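Local coordinates for protein halorhodopsin (Halobacterium salinarum, PDB 2JAF) that probably works as a light-driven chloride pump of the membrane, using a bound retinal as its chromophore, at residues A[26-39]-A[226-239]. The protein carries 2 engineered substitutions. Numbering follows the deposited sequence.
Engineered in segment 226-239: Ala-229 (natural residue Val).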
# COMPACT_ATOMS: atom_id res chain seq x y z
N ASN A 26 -26.24 11.12 -18.94
CA ASN A 26 -25.33 12.03 -19.62
C ASN A 26 -24.49 11.17 -20.55
O ASN A 26 -23.52 10.55 -20.12
CB ASN A 26 -24.44 12.69 -18.57
CG ASN A 26 -23.50 13.72 -19.15
OD1 ASN A 26 -23.14 13.65 -20.32
ND2 ASN A 26 -23.08 14.67 -18.32
N ALA A 27 -24.86 11.14 -21.83
CA ALA A 27 -24.15 10.32 -22.82
C ALA A 27 -22.69 10.70 -22.95
O ALA A 27 -21.83 9.83 -23.12
CB ALA A 27 -24.85 10.43 -24.17
N LEU A 28 -22.40 12.00 -22.89
CA LEU A 28 -21.02 12.47 -23.00
C LEU A 28 -20.20 11.82 -21.89
O LEU A 28 -19.13 11.26 -22.13
CB LEU A 28 -20.97 14.00 -22.88
CG LEU A 28 -19.60 14.67 -22.99
CD1 LEU A 28 -18.95 14.32 -24.32
CD2 LEU A 28 -19.76 16.18 -22.86
N LEU A 29 -20.70 11.91 -20.66
CA LEU A 29 -20.03 11.33 -19.51
C LEU A 29 -19.94 9.80 -19.60
O LEU A 29 -18.86 9.22 -19.44
CB LEU A 29 -20.77 11.73 -18.23
CG LEU A 29 -20.20 11.31 -16.88
CD1 LEU A 29 -18.81 11.93 -16.66
CD2 LEU A 29 -21.15 11.78 -15.79
N SER A 30 -21.07 9.15 -19.84
CA SER A 30 -21.11 7.69 -19.93
C SER A 30 -20.15 7.12 -20.98
O SER A 30 -19.43 6.16 -20.70
CB SER A 30 -22.53 7.22 -20.25
OG SER A 30 -23.41 7.58 -19.20
N SER A 31 -20.14 7.71 -22.17
CA SER A 31 -19.28 7.22 -23.23
C SER A 31 -17.79 7.28 -22.89
O SER A 31 -17.03 6.39 -23.27
CB SER A 31 -19.55 7.98 -24.54
OG SER A 31 -19.44 9.39 -24.36
N SER A 32 -17.38 8.31 -22.15
CA SER A 32 -15.98 8.46 -21.77
C SER A 32 -15.50 7.30 -20.90
O SER A 32 -14.31 7.03 -20.79
CB SER A 32 -15.76 9.78 -21.02
OG SER A 32 -16.33 9.73 -19.72
N LEU A 33 -16.45 6.60 -20.27
CA LEU A 33 -16.11 5.48 -19.41
C LEU A 33 -16.19 4.14 -20.15
O LEU A 33 -15.27 3.33 -20.09
CB LEU A 33 -17.03 5.46 -18.19
CG LEU A 33 -17.11 6.77 -17.41
CD1 LEU A 33 -18.11 6.63 -16.27
CD2 LEU A 33 -15.73 7.15 -16.88
N TRP A 34 -17.30 3.91 -20.85
CA TRP A 34 -17.46 2.66 -21.59
C TRP A 34 -16.40 2.49 -22.67
O TRP A 34 -15.95 1.38 -22.93
CB TRP A 34 -18.85 2.58 -22.24
CG TRP A 34 -19.93 2.20 -21.28
CD1 TRP A 34 -20.99 2.97 -20.89
CD2 TRP A 34 -20.05 0.96 -20.57
NE1 TRP A 34 -21.76 2.28 -19.98
CE2 TRP A 34 -21.21 1.04 -19.77
CE3 TRP A 34 -19.29 -0.22 -20.54
CZ2 TRP A 34 -21.62 -0.00 -18.94
CZ3 TRP A 34 -19.70 -1.26 -19.71
CH2 TRP A 34 -20.86 -1.14 -18.92
N VAL A 35 -16.01 3.60 -23.29
CA VAL A 35 -15.01 3.55 -24.34
C VAL A 35 -13.72 2.90 -23.83
O VAL A 35 -13.11 2.10 -24.53
CB VAL A 35 -14.69 4.96 -24.90
CG1 VAL A 35 -14.12 5.85 -23.81
CG2 VAL A 35 -13.70 4.85 -26.05
N ASN A 36 -13.30 3.22 -22.61
CA ASN A 36 -12.07 2.63 -22.11
C ASN A 36 -12.21 1.24 -21.52
O ASN A 36 -11.22 0.53 -21.37
CB ASN A 36 -11.36 3.58 -21.14
CG ASN A 36 -10.52 4.61 -21.88
OD1 ASN A 36 -10.30 4.48 -23.09
ND2 ASN A 36 -10.06 5.63 -21.17
N VAL A 37 -13.43 0.84 -21.18
CA VAL A 37 -13.61 -0.52 -20.69
C VAL A 37 -13.31 -1.39 -21.91
O VAL A 37 -12.63 -2.41 -21.83
CB VAL A 37 -15.05 -0.78 -20.21
CG1 VAL A 37 -15.29 -2.28 -20.04
CG2 VAL A 37 -15.29 -0.07 -18.88
N ALA A 38 -13.79 -0.95 -23.07
CA ALA A 38 -13.57 -1.68 -24.31
C ALA A 38 -12.11 -1.63 -24.75
O ALA A 38 -11.52 -2.65 -25.08
CB ALA A 38 -14.46 -1.13 -25.41
N LEU A 39 -11.53 -0.43 -24.76
CA LEU A 39 -10.14 -0.30 -25.18
C LEU A 39 -9.18 -1.04 -24.26
O LEU A 39 -8.23 -1.66 -24.72
CB LEU A 39 -9.76 1.18 -25.31
CG LEU A 39 -10.48 1.94 -26.43
CD1 LEU A 39 -9.97 3.38 -26.51
CD2 LEU A 39 -10.24 1.22 -27.76
N SER A 226 -17.90 21.36 -17.38
CA SER A 226 -18.54 20.12 -17.80
C SER A 226 -17.81 18.89 -17.26
O SER A 226 -16.65 18.65 -17.59
CB SER A 226 -18.61 20.04 -19.32
OG SER A 226 -18.95 18.74 -19.77
N VAL A 227 -18.50 18.11 -16.43
CA VAL A 227 -17.91 16.90 -15.86
C VAL A 227 -17.69 15.89 -16.99
O VAL A 227 -16.71 15.13 -16.98
CB VAL A 227 -18.82 16.29 -14.76
CG1 VAL A 227 -20.18 15.89 -15.35
CG2 VAL A 227 -18.14 15.08 -14.13
N GLY A 228 -18.58 15.90 -17.97
CA GLY A 228 -18.43 15.00 -19.09
C GLY A 228 -17.16 15.30 -19.88
O GLY A 228 -16.46 14.39 -20.33
N ALA A 229 -16.86 16.59 -20.03
CA ALA A 229 -15.67 17.00 -20.77
C ALA A 229 -14.39 16.66 -20.00
O ALA A 229 -13.42 16.17 -20.58
CB ALA A 229 -15.72 18.50 -21.06
N THR A 230 -14.39 16.93 -18.70
CA THR A 230 -13.23 16.64 -17.86
C THR A 230 -12.96 15.13 -17.90
O THR A 230 -11.82 14.69 -17.98
CB THR A 230 -13.47 17.08 -16.40
OG1 THR A 230 -13.73 18.49 -16.36
CG2 THR A 230 -12.25 16.78 -15.54
N SER A 231 -14.03 14.35 -17.84
CA SER A 231 -13.89 12.90 -17.87
C SER A 231 -13.25 12.43 -19.18
O SER A 231 -12.34 11.60 -19.17
CB SER A 231 -15.26 12.23 -17.68
OG SER A 231 -15.11 10.83 -17.53
N TRP A 232 -13.70 12.97 -20.31
CA TRP A 232 -13.13 12.58 -21.59
C TRP A 232 -11.65 12.93 -21.69
O TRP A 232 -10.87 12.19 -22.30
CB TRP A 232 -13.89 13.23 -22.76
CG TRP A 232 -14.93 12.32 -23.39
CD1 TRP A 232 -16.29 12.41 -23.26
CD2 TRP A 232 -14.68 11.15 -24.19
NE1 TRP A 232 -16.90 11.37 -23.92
CE2 TRP A 232 -15.94 10.58 -24.50
CE3 TRP A 232 -13.52 10.52 -24.66
CZ2 TRP A 232 -16.07 9.41 -25.26
CZ3 TRP A 232 -13.65 9.35 -25.43
CH2 TRP A 232 -14.92 8.81 -25.72
N ALA A 233 -11.24 14.05 -21.10
CA ALA A 233 -9.84 14.45 -21.16
C ALA A 233 -8.97 13.39 -20.48
O ALA A 233 -7.97 12.95 -21.04
CB ALA A 233 -9.65 15.82 -20.48
N TYR A 234 -9.37 12.98 -19.28
CA TYR A 234 -8.63 11.95 -18.55
C TYR A 234 -8.64 10.63 -19.33
O TYR A 234 -7.62 9.93 -19.39
CB TYR A 234 -9.28 11.71 -17.17
CG TYR A 234 -9.07 12.80 -16.13
CD1 TYR A 234 -7.80 13.24 -15.79
CD2 TYR A 234 -10.16 13.32 -15.42
CE1 TYR A 234 -7.60 14.17 -14.76
CE2 TYR A 234 -9.97 14.24 -14.39
CZ TYR A 234 -8.70 14.66 -14.06
OH TYR A 234 -8.51 15.55 -13.03
N SER A 235 -9.78 10.28 -19.91
CA SER A 235 -9.91 9.05 -20.67
C SER A 235 -8.97 9.04 -21.86
O SER A 235 -8.33 8.02 -22.14
CB SER A 235 -11.35 8.84 -21.14
OG SER A 235 -12.18 8.55 -20.02
N VAL A 236 -8.87 10.16 -22.57
CA VAL A 236 -7.96 10.22 -23.71
C VAL A 236 -6.51 10.11 -23.22
O VAL A 236 -5.69 9.45 -23.86
CB VAL A 236 -8.12 11.55 -24.49
CG1 VAL A 236 -7.00 11.68 -25.52
CG2 VAL A 236 -9.48 11.58 -25.17
N LEU A 237 -6.20 10.74 -22.10
CA LEU A 237 -4.84 10.66 -21.57
C LEU A 237 -4.52 9.20 -21.23
O LEU A 237 -3.43 8.71 -21.52
CB LEU A 237 -4.69 11.54 -20.33
CG LEU A 237 -4.59 13.04 -20.62
CD1 LEU A 237 -4.61 13.82 -19.32
CD2 LEU A 237 -3.29 13.33 -21.40
N ASP A 238 -5.49 8.51 -20.62
CA ASP A 238 -5.30 7.11 -20.26
C ASP A 238 -5.02 6.24 -21.49
O ASP A 238 -4.19 5.32 -21.44
CB ASP A 238 -6.55 6.56 -19.57
CG ASP A 238 -6.59 6.85 -18.08
OD1 ASP A 238 -5.65 7.47 -17.54
OD2 ASP A 238 -7.57 6.43 -17.43
N VAL A 239 -5.69 6.54 -22.60
CA VAL A 239 -5.49 5.75 -23.82
C VAL A 239 -4.02 5.78 -24.23
O VAL A 239 -3.44 4.75 -24.55
CB VAL A 239 -6.36 6.27 -24.99
CG1 VAL A 239 -5.93 5.60 -26.29
CG2 VAL A 239 -7.83 5.99 -24.72
O HOH W 1 -21.32 17.33 -18.94
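Ser-32 meets two serines of 226-239, Ser-231 and Ser-235, through hydroxyl hydrogen bonds. Ser-231 OG donates to Ser-32 OG over 2.7 Å. Standing between its backbone N and carbonyl carbon (chi1 72°), Ser-32 OG in turn donates to Leu-29 O in its own helix. One turn on, Ser-235 OG donates to Ser-32 O at 2.7 Å, from above the carbonyl plane. Asn-36 ND2 then reaches Ser-235 O at 3.1 Å along a nearly straight N-H (167°), the acceptor lying in the amide plane; Val-239 N reaches Ser-235 O from the opposite face of the carbonyl plane. Asn-36 ND2 also hydrogen-bonds to Tyr-77 OH, whereas its buried OD1 finds no polar partner.

Segments 27-39 and 227-239 belong to the first and last long helices of the seven-helix retinal-protein bundle and run nearly parallel, 17° apart. Asp-238, beside the retinal, hydrogen-bonds to Tyr-77 OH and Tyr-210 OH.

Packing centres on Trp-232, a knob among Leu-28, Ser-31, Ser-32 and Val-35. Ser-32 CB sits squarely over the indole five-membered ring, 3.3 Å from its centroid, a CH-pi contact; Val-35 CG1 meets Trp-232 CH2 obliquely. Trp-232 NE1 makes a weak, bent hydrogen bond to Leu-28 O. Near the helix starts, a water joins Asn-26 ND2, Ser-226 OG and Gly-228 N.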